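Local coordinates for oligopeptide ABC transporter, periplasmic oligopeptide-binding protein, putative (Thermotoga maritima MSB8, PDB 5IPW) that probably binds oligopeptides outside the cytoplasmic membrane and delivers them to an ABC transporter for uptake, at residues T442-G447 / D488-N493; E372-I377 / W454-E459; I332-S337 / R496-L501. One frame throughout, in Å; residues are numbered along the deposited sequence.

Contact 1. Residues T442-G447 / D488-N493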
loop_
_atom_site.group_PDB
_atom_site.type_symbol
_atom_site.label_atom_id
_atom_site.label_comp_id
_atom_site.label_asym_id
_atom_site.label_seq_id
_atom_site.Cartn_x
_atom_site.Cartn_y
_atom_site.Cartn_z
ATOM N N THR A 442 8.890 -20.885 25.046
ATOM C CA THR A 442 7.677 -20.094 25.181
ATOM C C THR A 442 7.445 -19.245 23.932
ATOM O O THR A 442 8.351 -18.564 23.455
ATOM C CB THR A 442 7.753 -19.188 26.425
ATOM O OG1 THR A 442 7.586 -19.987 27.602
ATOM C CG2 THR A 442 6.665 -18.117 26.400
ATOM N N ILE A 443 6.221 -19.304 23.413
ATOM C CA ILE A 443 5.803 -18.446 22.317
ATOM C C ILE A 443 5.227 -17.180 22.916
ATOM O O ILE A 443 4.276 -17.226 23.698
ATOM C CB ILE A 443 4.733 -19.116 21.431
ATOM C CG1 ILE A 443 5.299 -20.382 20.782
ATOM C CG2 ILE A 443 4.250 -18.149 20.354
ATOM C CD1 ILE A 443 4.253 -21.252 20.121
ATOM N N THR A 444 5.818 -16.051 22.540
ATOM C CA THR A 444 5.380 -14.755 23.015
ATOM C C THR A 444 4.482 -14.109 21.979
ATOM O O THR A 444 4.874 -13.959 20.817
ATOM C CB THR A 444 6.579 -13.827 23.246
ATOM O OG1 THR A 444 7.531 -14.486 24.085
ATOM C CG2 THR A 444 6.131 -12.512 23.894
ATOM N N VAL A 445 3.283 -13.719 22.407
ATOM C CA VAL A 445 2.346 -13.012 21.543
ATOM C C VAL A 445 1.794 -11.792 22.258
ATOM O O VAL A 445 2.003 -11.612 23.456
ATOM C CB VAL A 445 1.161 -13.912 21.116
ATOM C CG1 VAL A 445 1.661 -15.244 20.588
ATOM C CG2 VAL A 445 0.197 -14.151 22.272
ATOM N N THR A 446 1.085 -10.957 21.508
ATOM C CA THR A 446 0.264 -9.900 22.090
ATOM C C THR A 446 -1.064 -9.852 21.334
ATOM O O THR A 446 -1.090 -9.725 20.110
ATOM C CB THR A 446 0.985 -8.536 22.096
ATOM O OG1 THR A 446 0.119 -7.535 22.642
ATOM C CG2 THR A 446 1.434 -8.131 20.700
ATOM N N GLY A 447 -2.162 -10.009 22.070
ATOM C CA GLY A 447 -3.500 -10.015 21.483
ATOM C C GLY A 447 -4.172 -11.375 21.527
ATOM O O GLY A 447 -3.611 -12.375 21.067
ATOM N N ASP A 488 12.046 -16.412 23.408
ATOM C CA ASP A 488 12.353 -17.590 22.614
ATOM C C ASP A 488 11.785 -17.421 21.210
ATOM O O ASP A 488 12.475 -17.656 20.212
ATOM C CB ASP A 488 11.744 -18.841 23.259
ATOM C CG ASP A 488 12.131 -18.998 24.713
ATOM O OD1 ASP A 488 13.297 -18.732 25.034
ATOM O OD2 ASP A 488 11.277 -19.385 25.534
ATOM N N ALA A 489 10.517 -17.023 21.143
ATOM C CA ALA A 489 9.836 -16.829 19.869
ATOM C C ALA A 489 8.765 -15.734 19.944
ATOM O O ALA A 489 8.033 -15.627 20.935
ATOM C CB ALA A 489 9.227 -18.137 19.410
ATOM N N MET A 490 8.692 -14.941 18.873
ATOM C CA MET A 490 7.754 -13.823 18.738
ATOM C C MET A 490 6.826 -14.047 17.549
ATOM O O MET A 490 7.294 -14.330 16.433
ATOM C CB MET A 490 8.528 -12.527 18.471
ATOM C CG MET A 490 9.346 -11.999 19.635
ATOM S SD MET A 490 8.303 -11.220 20.873
ATOM C CE MET A 490 9.518 -10.385 21.873
ATOM N N VAL A 491 5.519 -13.898 17.766
ATOM C CA VAL A 491 4.574 -13.920 16.646
ATOM C C VAL A 491 4.107 -12.504 16.296
ATOM O O VAL A 491 3.926 -11.641 17.168
ATOM C CB VAL A 491 3.354 -14.873 16.857
ATOM C CG1 VAL A 491 3.734 -16.091 17.692
ATOM C CG2 VAL A 491 2.160 -14.150 17.463
ATOM N N TRP A 492 3.916 -12.290 15.001
ATOM C CA TRP A 492 3.389 -11.039 14.474
ATOM C C TRP A 492 2.743 -11.353 13.135
ATOM O O TRP A 492 3.056 -12.382 12.523
ATOM C CB TRP A 492 4.525 -10.037 14.272
ATOM C CG TRP A 492 4.096 -8.608 14.091
ATOM C CD1 TRP A 492 4.135 -7.871 12.936
ATOM C CD2 TRP A 492 3.600 -7.732 15.105
ATOM N NE1 TRP A 492 3.685 -6.596 13.174
ATOM C CE2 TRP A 492 3.351 -6.485 14.497
ATOM C CE3 TRP A 492 3.342 -7.882 16.469
ATOM C CZ2 TRP A 492 2.851 -5.402 15.206
ATOM C CZ3 TRP A 492 2.846 -6.804 17.168
ATOM C CH2 TRP A 492 2.602 -5.582 16.538
ATOM N N ASN A 493 1.851 -10.479 12.679
ATOM C CA ASN A 493 1.290 -10.620 11.339
ATOM C C ASN A 493 2.368 -10.330 10.314
ATOM O O ASN A 493 3.507 -10.037 10.666
ATOM C CB ASN A 493 0.094 -9.692 11.137
ATOM C CG ASN A 493 0.471 -8.222 11.202
ATOM O OD1 ASN A 493 1.320 -7.744 10.444
ATOM N ND2 ASN A 493 -0.160 -7.496 12.116
HETATM O O HOH W 1 9.752 -16.275 24.266
HETATM O O HOH W 2 1.582 -11.409 18.931
#
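V491 spreads its two methyl groups between I443 and V445. Its CG1 meets I443 CG2 at 3.4 Å, and these two side chains stand at about a right angle. Its CG2 meets V445 CG1 at 3.3 Å on a slanting approach. Helix 448-462 covers this apolar group. T444 and M490 turn to the other face of the sheet, where they run side by side. M490 bends at chi2 (-76°), which brings SD alongside T444 CB, 3.9 Å away, under helix 475-484. These segments are neighbouring parallel strands in the mixed sheet of an alpha/beta lobe, as expected for a periplasmic solute-binding protein. A489 O accepts from T444 N at 2.8 Å, and T444 O accepts from V491 N, so T444 is held through both its N-H and its C=O. At the start of the pair the D488 side chain, not a backbone carbonyl, accepts from T442 N. Its OD2 takes that N-H at 2.9 Å through the anti side of the carboxylate, 18° out of plane, while OD1 holds H347. An alanine here removes the carboxylate, which would probably leave H347 without its mate and the strand start less firmly held. One water bridges T442 O and T444 OG1, and that hydroxyl also binds E471. A second water bridges T446 N and V491 O. Beyond it, T446 CG2 lies at the edge of the W492 ring, 4.0 Å from CZ3.

Contact 2. Residues E372-I377 / W454-E459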
loop_
_atom_site.group_PDB
_atom_site.type_symbol
_atom_site.label_atom_id
_atom_site.label_comp_id
_atom_site.label_asym_id
_atom_site.label_seq_id
_atom_site.Cartn_x
_atom_site.Cartn_y
_atom_site.Cartn_z
ATOM N N GLU A 372 -4.768 -25.628 7.030
ATOM C CA GLU A 372 -6.144 -25.908 6.619
ATOM C C GLU A 372 -7.095 -25.906 7.814
ATOM O O GLU A 372 -8.161 -25.302 7.761
ATOM C CB GLU A 372 -6.209 -27.259 5.904
ATOM C CG GLU A 372 -7.604 -27.683 5.458
ATOM C CD GLU A 372 -7.752 -29.194 5.364
ATOM O OE1 GLU A 372 -8.227 -29.808 6.346
ATOM O OE2 GLU A 372 -7.381 -29.768 4.317
ATOM N N GLU A 373 -6.694 -26.579 8.887
ATOM C CA GLU A 373 -7.512 -26.672 10.094
ATOM C C GLU A 373 -7.706 -25.296 10.732
ATOM O O GLU A 373 -8.842 -24.870 10.949
ATOM C CB GLU A 373 -6.879 -27.677 11.070
ATOM C CG GLU A 373 -7.427 -27.733 12.491
ATOM C CD GLU A 373 -8.822 -28.325 12.602
ATOM O OE1 GLU A 373 -9.619 -28.209 11.645
ATOM O OE2 GLU A 373 -9.128 -28.894 13.673
ATOM N N ILE A 374 -6.600 -24.601 10.995
ATOM C CA ILE A 374 -6.630 -23.242 11.568
ATOM C C ILE A 374 -7.588 -22.350 10.785
ATOM O O ILE A 374 -8.400 -21.615 11.372
ATOM C CB ILE A 374 -5.222 -22.592 11.583
ATOM C CG1 ILE A 374 -4.292 -23.331 12.556
ATOM C CG2 ILE A 374 -5.297 -21.119 11.986
ATOM C CD1 ILE A 374 -2.822 -23.195 12.223
ATOM N N ASN A 375 -7.462 -22.421 9.461
ATOM C CA ASN A 375 -8.388 -21.783 8.532
ATOM C C ASN A 375 -9.834 -22.032 8.974
ATOM O O ASN A 375 -10.546 -21.094 9.326
ATOM C CB ASN A 375 -8.155 -22.327 7.107
ATOM C CG ASN A 375 -8.333 -21.275 6.021
ATOM O OD1 ASN A 375 -8.211 -20.073 6.263
ATOM N ND2 ASN A 375 -8.597 -21.734 4.804
ATOM N N GLU A 376 -10.227 -23.304 9.015
ATOM C CA GLU A 376 -11.625 -23.687 9.249
ATOM C C GLU A 376 -12.228 -23.108 10.535
ATOM O O GLU A 376 -13.332 -22.563 10.509
ATOM C CB GLU A 376 -11.791 -25.218 9.276
ATOM C CG GLU A 376 -11.256 -26.003 8.076
ATOM C CD GLU A 376 -11.706 -25.470 6.725
ATOM O OE1 GLU A 376 -12.868 -25.016 6.614
ATOM O OE2 GLU A 376 -10.899 -25.523 5.768
ATOM N N ILE A 377 -11.513 -23.218 11.654
ATOM C CA ILE A 377 -12.123 -22.917 12.961
ATOM C C ILE A 377 -12.056 -21.439 13.310
ATOM O O ILE A 377 -13.069 -20.839 13.663
ATOM C CB ILE A 377 -11.485 -23.693 14.138
ATOM C CG1 ILE A 377 -11.091 -25.111 13.733
ATOM C CG2 ILE A 377 -12.433 -23.735 15.331
ATOM C CD1 ILE A 377 -9.601 -25.269 13.615
ATOM N N TRP A 454 -1.943 -19.829 18.065
ATOM C CA TRP A 454 -0.788 -20.627 18.462
ATOM C C TRP A 454 -1.096 -21.594 19.600
ATOM O O TRP A 454 -0.395 -22.596 19.761
ATOM C CB TRP A 454 0.389 -19.704 18.770
ATOM C CG TRP A 454 0.819 -19.003 17.527
ATOM C CD1 TRP A 454 0.375 -17.794 17.069
ATOM C CD2 TRP A 454 1.727 -19.498 16.537
ATOM N NE1 TRP A 454 0.972 -17.498 15.871
ATOM C CE2 TRP A 454 1.807 -18.526 15.522
ATOM C CE3 TRP A 454 2.492 -20.664 16.417
ATOM C CZ2 TRP A 454 2.621 -18.683 14.401
ATOM C CZ3 TRP A 454 3.305 -20.819 15.302
ATOM C CH2 TRP A 454 3.359 -19.837 14.309
ATOM N N THR A 455 -2.158 -21.316 20.355
ATOM C CA THR A 455 -2.734 -22.302 21.272
ATOM C C THR A 455 -3.083 -23.600 20.537
ATOM O O THR A 455 -2.923 -24.688 21.081
ATOM C CB THR A 455 -3.999 -21.761 21.960
ATOM O OG1 THR A 455 -3.668 -20.600 22.727
ATOM C CG2 THR A 455 -4.617 -22.810 22.889
ATOM N N MET A 456 -3.557 -23.483 19.303
ATOM C CA MET A 456 -3.843 -24.656 18.489
ATOM C C MET A 456 -2.561 -25.308 18.006
ATOM O O MET A 456 -2.502 -26.525 17.880
ATOM C CB MET A 456 -4.715 -24.288 17.293
ATOM C CG MET A 456 -6.106 -23.803 17.677
ATOM S SD MET A 456 -7.034 -23.118 16.290
ATOM C CE MET A 456 -6.663 -24.323 15.021
ATOM N N VAL A 457 -1.543 -24.497 17.732
ATOM C CA VAL A 457 -0.227 -25.000 17.293
ATOM C C VAL A 457 0.501 -25.731 18.431
ATOM O O VAL A 457 1.367 -26.576 18.181
ATOM C CB VAL A 457 0.665 -23.860 16.734
ATOM C CG1 VAL A 457 2.040 -24.378 16.317
ATOM C CG2 VAL A 457 -0.013 -23.185 15.547
ATOM N N LYS A 458 0.149 -25.388 19.671
ATOM C CA LYS A 458 0.576 -26.141 20.850
ATOM C C LYS A 458 0.346 -27.634 20.621
ATOM O O LYS A 458 1.271 -28.436 20.753
ATOM C CB LYS A 458 -0.201 -25.667 22.086
ATOM C CG LYS A 458 0.358 -26.125 23.422
ATOM C CD LYS A 458 -0.343 -25.417 24.574
ATOM C CE LYS A 458 -0.201 -26.177 25.885
ATOM N NZ LYS A 458 1.212 -26.531 26.196
ATOM N N GLU A 459 -0.882 -27.989 20.250
ATOM C CA GLU A 459 -1.229 -29.375 19.931
ATOM C C GLU A 459 -0.425 -29.933 18.766
ATOM O O GLU A 459 0.113 -31.026 18.858
ATOM C CB GLU A 459 -2.722 -29.513 19.615
ATOM C CG GLU A 459 -3.613 -29.608 20.841
ATOM C CD GLU A 459 -3.387 -30.883 21.636
ATOM O OE1 GLU A 459 -3.394 -31.984 21.038
ATOM O OE2 GLU A 459 -3.206 -30.780 22.868
#
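M456 reaches across from 454-459, on helix 448-462, and puts its terminal methyl against I374 of 372-377, on helix 371-379. It loses more surface to the contact than any other residue of the pair. CE does the touching: it lies 3.6 Å from I374 CG1, and the two side chains meet at a slant. The chain of M456 runs extended through chi2 (171°) and then folds at chi3 (43°). That last turn swings the methyl onto the isoleucine. I374 is the second main contributor. CG1 takes the methyl, while CD1 extends toward V457 CG2, a looser approach of 4.4 Å. I377, one turn further on, is modelled tip to tip with M456, but its CD1 sits implausibly close to its own helix backbone, so this approach is doubtful. No hydrogen bond or salt bridge joins the segments. The contact is apolar, and I374 and V457 are its two buried residues. Y460, further along helix 448-462, also touches I374 and E373. The axes of the two short segments come no closer than 10.9 Å, and their N-to-C directions differ by 139°, so a long methionine spans the distance. This is an outer helix-helix contact of an alpha/beta lobe: helix 371-379 leans on helix 448-462, whose W454 turns the other way, onto the sheet.

Contact 3. Residues I332-S337 / R496-L501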
loop_
_atom_site.group_PDB
_atom_site.type_symbol
_atom_site.label_atom_id
_atom_site.label_comp_id
_atom_site.label_asym_id
_atom_site.label_seq_id
_atom_site.Cartn_x
_atom_site.Cartn_y
_atom_site.Cartn_z
ATOM N N ILE A 332 -8.726 -9.142 -1.526
ATOM C CA ILE A 332 -7.920 -9.633 -0.413
ATOM C C ILE A 332 -7.059 -8.529 0.207
ATOM O O ILE A 332 -6.754 -7.527 -0.442
ATOM C CB ILE A 332 -7.019 -10.810 -0.849
ATOM C CG1 ILE A 332 -5.990 -10.368 -1.906
ATOM C CG2 ILE A 332 -7.879 -11.965 -1.361
ATOM C CD1 ILE A 332 -4.911 -11.402 -2.192
ATOM N N ALA A 333 -6.686 -8.720 1.473
ATOM C CA ALA A 333 -5.704 -7.867 2.130
ATOM C C ALA A 333 -4.333 -8.328 1.684
ATOM O O ALA A 333 -4.180 -9.447 1.198
ATOM C CB ALA A 333 -5.834 -7.956 3.640
ATOM N N ALA A 334 -3.332 -7.468 1.846
ATOM C CA ALA A 334 -1.993 -7.747 1.335
ATOM C C ALA A 334 -1.070 -8.254 2.438
ATOM O O ALA A 334 0.058 -7.769 2.593
ATOM C CB ALA A 334 -1.414 -6.501 0.685
ATOM N N ASN A 335 -1.541 -9.235 3.202
ATOM C CA ASN A 335 -0.698 -9.844 4.220
ATOM C C ASN A 335 -0.306 -11.271 3.859
ATOM O O ASN A 335 -1.154 -12.096 3.540
ATOM C CB ASN A 335 -1.327 -9.756 5.616
ATOM C CG ASN A 335 -2.737 -10.281 5.670
ATOM O OD1 ASN A 335 -3.100 -11.210 4.951
ATOM N ND2 ASN A 335 -3.546 -9.695 6.544
ATOM N N GLY A 336 0.997 -11.539 3.896
ATOM C CA GLY A 336 1.527 -12.867 3.614
ATOM C C GLY A 336 1.162 -13.890 4.674
ATOM O O GLY A 336 1.255 -15.097 4.441
ATOM N N SER A 337 0.775 -13.397 5.847
ATOM C CA SER A 337 0.217 -14.217 6.896
ATOM C C SER A 337 -0.533 -13.339 7.869
ATOM O O SER A 337 -0.148 -12.200 8.107
ATOM C CB SER A 337 1.322 -14.949 7.645
ATOM O OG SER A 337 0.827 -15.432 8.881
ATOM N N ARG A 496 1.641 -5.758 4.371
ATOM C CA ARG A 496 2.493 -5.105 3.384
ATOM C C ARG A 496 3.341 -6.120 2.634
ATOM O O ARG A 496 4.553 -5.959 2.503
ATOM C CB ARG A 496 3.376 -4.042 4.042
ATOM C CG ARG A 496 2.586 -3.032 4.856
ATOM C CD ARG A 496 3.460 -1.902 5.366
ATOM N NE ARG A 496 2.947 -1.349 6.623
ATOM C CZ ARG A 496 3.238 -1.810 7.843
ATOM N NH1 ARG A 496 4.052 -2.851 8.016
ATOM N NH2 ARG A 496 2.707 -1.217 8.908
ATOM N N ALA A 497 2.680 -7.158 2.132
ATOM C CA ALA A 497 3.340 -8.226 1.393
ATOM C C ALA A 497 2.928 -8.246 -0.085
ATOM O O ALA A 497 2.871 -9.307 -0.704
ATOM C CB ALA A 497 3.034 -9.563 2.050
ATOM N N ALA A 498 2.629 -7.070 -0.639
ATOM C CA ALA A 498 2.412 -6.910 -2.074
ATOM C C ALA A 498 3.556 -6.092 -2.649
ATOM O O ALA A 498 4.299 -6.564 -3.510
ATOM C CB ALA A 498 1.083 -6.228 -2.344
ATOM N N GLN A 499 3.695 -4.862 -2.159
ATOM C CA GLN A 499 4.798 -3.999 -2.540
ATOM C C GLN A 499 5.665 -3.767 -1.306
ATOM O O GLN A 499 5.471 -2.793 -0.573
ATOM C CB GLN A 499 4.280 -2.680 -3.112
ATOM C CG GLN A 499 5.380 -1.739 -3.574
ATOM C CD GLN A 499 6.401 -2.434 -4.443
ATOM O OE1 GLN A 499 7.403 -2.943 -3.950
ATOM N NE2 GLN A 499 6.136 -2.493 -5.739
ATOM N N PRO A 500 6.625 -4.674 -1.067
ATOM C CA PRO A 500 7.465 -4.605 0.126
ATOM C C PRO A 500 8.386 -3.401 0.156
ATOM O O PRO A 500 8.668 -2.900 1.227
ATOM C CB PRO A 500 8.321 -5.877 0.039
ATOM C CG PRO A 500 7.708 -6.711 -1.024
ATOM C CD PRO A 500 7.066 -5.753 -1.963
ATOM N N LEU A 501 8.831 -2.938 -1.010
ATOM C CA LEU A 501 9.906 -1.942 -1.096
ATOM C C LEU A 501 9.599 -0.553 -0.519
ATOM O O LEU A 501 10.516 0.235 -0.296
ATOM C CB LEU A 501 10.383 -1.823 -2.541
ATOM C CG LEU A 501 11.128 -3.071 -3.028
ATOM C CD1 LEU A 501 11.129 -3.160 -4.548
ATOM C CD2 LEU A 501 12.554 -3.093 -2.491
#
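One backbone bond joins the end of a strand and the turn after it to a loop: A497 N donates to A334 O at 2.7 Å, with an N-H...O angle of 164°, close to the line of the carbonyl. R496 N is also near that oxygen, but its angle is too poor for a hydrogen bond. The side chains here are small. A334 CB faces A498 CB at 3.9 Å, methyl against methyl. A497 CB points back at the other segment and rests on its backbone, 3.4 Å from G336 N and 3.5 Å from A334 O. G336 has no side chain to meet it, so the alanine packs directly on the peptide. V613 of strand 613-614 touches both A334 and A498, so it covers the methyl pair. The 332-337 segment leaves strand 326-333 of one sheet and leads to strand 340-343 of another. It thus belongs to a crossing between two sheets, consistent with the hinge region of such binding proteins. G336 also pairs by backbone with M494 at the end of strand 489-494, and beyond the contact P500 and L501 pack on helix 568-584.

Contacts 1 and 2 belong to the same alpha/beta unit. Contact 2 uses helix 448-462, which follows strand 440-445 of contact 1 and packs on it. W454, on that helix, packs on V491 and I443 of contact 1, while M456 serves contact 2. Contact 1 is buried and mixes backbone bonds, waters and a carboxylate with apolar packing. Contact 2 is only partly buried and relies on apolar side chains. Contact 3 is also buried, but its centre is about 8 Å from the centre of the chain, against about 25 Å for the centre of contact 1. It works through one backbone bond and alanine methyls. N493 touches S337, linking contact 1 to contact 3; contact 2 does not touch contact 3.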